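Local atomic coordinates of type VII secretion system protein EssB (Staphylococcus aureus, PDB entry 4ANN), a protein that forms an integral membrane component of the Ess type VII secretion system, probably required for secretion of EsxA and EsxB, this chain being its cytoplasmic segment. Residues A[123-126]-A[127-131]. Sequence-based numbering, arbitrary orientation.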
ATOM      1  N   ARG A 123      -4.289   7.347  -4.825  1.00  7.92           N
ATOM      2  CA  ARG A 123      -4.146   6.886  -6.195  1.00  9.16           C
ATOM      3  C   ARG A 123      -3.435   7.933  -7.064  1.00  9.70           C
ATOM      4  O   ARG A 123      -3.820   9.083  -7.038  1.00 11.97           O
ATOM      5  CB  ARG A 123      -5.429   6.710  -6.936  1.00 14.66           C
ATOM      6  CG  ARG A 123      -6.535   6.202  -6.175  1.00 10.10           C
ATOM      7  CD  ARG A 123      -7.783   5.918  -6.995  1.00 12.39           C
ATOM      8  NE  ARG A 123      -8.909   5.597  -6.220  1.00 10.34           N
ATOM      9  CZ  ARG A 123     -10.113   5.322  -6.680  1.00 10.53           C
ATOM     10  NH1 ARG A 123     -10.357   5.334  -7.980  1.00 15.37           N
ATOM     11  NH2 ARG A 123     -11.104   5.042  -5.845  1.00 11.24           N
ATOM     12  N   GLY A 124      -2.444   7.502  -7.803  1.00 10.40           N
ATOM     13  CA  GLY A 124      -1.984   8.308  -8.929  1.00 11.36           C
ATOM     14  C   GLY A 124      -2.515   7.777 -10.219  1.00 10.65           C
ATOM     15  O   GLY A 124      -3.251   6.766 -10.273  1.00 11.11           O
ATOM     16  N   LEU A 125      -2.144   8.457 -11.310  1.00 11.30           N
ATOM     17  CA  LEU A 125      -2.506   8.069 -12.654  1.00 13.58           C
ATOM     18  C   LEU A 125      -1.282   8.157 -13.512  1.00 14.95           C
ATOM     19  O   LEU A 125      -0.672   9.225 -13.529  1.00 16.29           O
ATOM     20  CB  LEU A 125      -3.546   8.976 -13.229  1.00 15.59           C
ATOM     21  CG  LEU A 125      -4.924   8.850 -12.675  1.00 17.39           C
ATOM     22  CD1 LEU A 125      -5.721  10.050 -13.197  1.00 19.96           C
ATOM     23  CD2 LEU A 125      -5.556   7.505 -13.094  1.00 21.53           C
ATOM     24  N   GLN A 126      -1.004   7.062 -14.201  0.67 17.27           N
ATOM     25  CA  GLN A 126       0.208   7.017 -15.008  0.67 20.31           C
ATOM     26  C   GLN A 126       0.284   8.188 -15.946  0.67 21.87           C
ATOM     27  O   GLN A 126      -0.680   8.491 -16.639  0.67 22.95           O
ATOM     28  CB  GLN A 126       0.253   5.697 -15.778  0.67 23.17           C
ATOM     29  CG  GLN A 126       0.276   4.579 -14.712  0.67 26.35           C
ATOM     30  CD  GLN A 126       1.681   3.991 -14.793  0.67 31.37           C
ATOM     31  OE1 GLN A 126       2.655   4.700 -14.551  0.67 33.13           O
ATOM     32  NE2 GLN A 126       1.652   2.715 -15.183  0.67 38.86           N
ATOM     33  N   ASN A 127       1.435   8.860 -15.923  1.00 24.58           N
ATOM     34  CA  ASN A 127       1.734   9.885 -16.906  1.00 25.66           C
ATOM     35  C   ASN A 127       0.854  11.103 -16.664  1.00 23.98           C
ATOM     36  O   ASN A 127       0.938  11.987 -17.514  1.00 29.31           O
ATOM     37  CB  ASN A 127       1.528   9.435 -18.359  1.00 31.55           C
ATOM     38  CG  ASN A 127       2.304   8.203 -18.731  1.00 36.68           C
ATOM     39  OD1 ASN A 127       1.842   7.254 -19.381  1.00 50.74           O
ATOM     40  ND2 ASN A 127       3.575   8.189 -18.338  1.00 40.41           N
ATOM     41  N   VAL A 128       0.130  11.143 -15.550  1.00 21.18           N
ATOM     42  CA  VAL A 128      -0.829  12.215 -15.322  1.00 18.95           C
ATOM     43  C   VAL A 128      -0.695  12.921 -13.985  1.00 17.18           C
ATOM     44  O   VAL A 128      -0.674  14.130 -13.940  1.00 16.54           O
ATOM     45  CB  VAL A 128      -2.255  11.665 -15.492  1.00 20.98           C
ATOM     46  CG1 VAL A 128      -3.243  12.706 -15.072  1.00 21.47           C
ATOM     47  CG2 VAL A 128      -2.479  11.257 -16.924  1.00 26.27           C
ATOM     48  N   VAL A 129      -0.680  12.118 -12.893  1.00 14.75           N
ATOM     49  CA  VAL A 129      -0.511  12.705 -11.577  1.00 12.41           C
ATOM     50  C   VAL A 129       0.183  11.701 -10.669  1.00 11.81           C
ATOM     51  O   VAL A 129      -0.040  10.467 -10.787  1.00 12.28           O
ATOM     52  CB  VAL A 129      -1.842  13.218 -10.986  1.00 12.06           C
ATOM     53  CG1 VAL A 129      -2.804  12.087 -10.677  1.00 13.19           C
ATOM     54  CG2 VAL A 129      -1.596  14.032  -9.713  1.00 13.07           C
ATOM     55  N   ASP A 130       0.999  12.190  -9.770  1.00 13.97           N
ATOM     56  CA  ASP A 130       1.699  11.414  -8.763  1.00 15.16           C
ATOM     57  C   ASP A 130       0.707  10.754  -7.833  1.00 13.07           C
ATOM     58  O   ASP A 130      -0.482  11.171  -7.771  1.00 11.91           O
ATOM     59  CB  ASP A 130       2.653  12.336  -7.978  1.00 19.30           C
ATOM     60  CG  ASP A 130       3.886  12.750  -8.738  1.00 25.79           C
ATOM     61  OD1 ASP A 130       4.183  12.173  -9.806  1.00 31.42           O
ATOM     62  OD2 ASP A 130       4.569  13.698  -8.234  1.00 39.10           O
ATOM     63  N   PRO A 131       1.068   9.678  -7.091  1.00 13.11           N
ATOM     64  CA  PRO A 131       2.408   9.122  -6.985  1.00 15.47           C
ATOM     65  C   PRO A 131       2.875   8.399  -8.253  1.00 15.26           C
ATOM     66  O   PRO A 131       2.109   7.830  -9.019  1.00 14.34           O
ATOM     67  CB  PRO A 131       2.329   8.118  -5.808  1.00 17.65           C
ATOM     68  CG  PRO A 131       0.856   7.799  -5.729  1.00 17.08           C
ATOM     69  CD  PRO A 131       0.172   9.069  -6.115  1.00 13.56           C
TER
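Val128 sets CG1 anti to its backbone N (chi1 172°), which places that methyl beside Leu125, with Val128 CG1 4.1 Å from Leu125 CD1. The two side chains lie alongside each other and point the same way. The beta carbons are nearer, 3.7 Å between Leu125 CB and Val128 CB. Val129 turns CG1 between its own N and carbonyl carbon (chi1 67°). Val129 CG1 lies 3.7 Å from Leu125 N and also reaches Leu125 CB. The backbone bonds converge on Leu125. Leu125 N donates to Val129 O at 3.0 Å, and Leu125 O accepts from two donors. Val129 N arrives in the carbonyl plane, with a nearly straight N-H...O angle (166°). Val128 N, 2.9 Å from Leu125 O, comes from above that plane on a more bent path. Val128 and Val129 thus both face Leu125 in a classic beta bulge, closing the turn through Gln126 and Asn127 that follows strand 124-125 in the cytoplasmic domain. Beyond the bulge, a cis peptide bond precedes Pro131, whose CD packs 3.5 Å from Gly124 N. Strand 101-102 pairs with strand 124-125 through Thr102 and Gly124, and Thr102 OG1 hydrogen-bonds Pro131 O. Arg22 bonds the carbonyl oxygens of both Arg123 and Asp130.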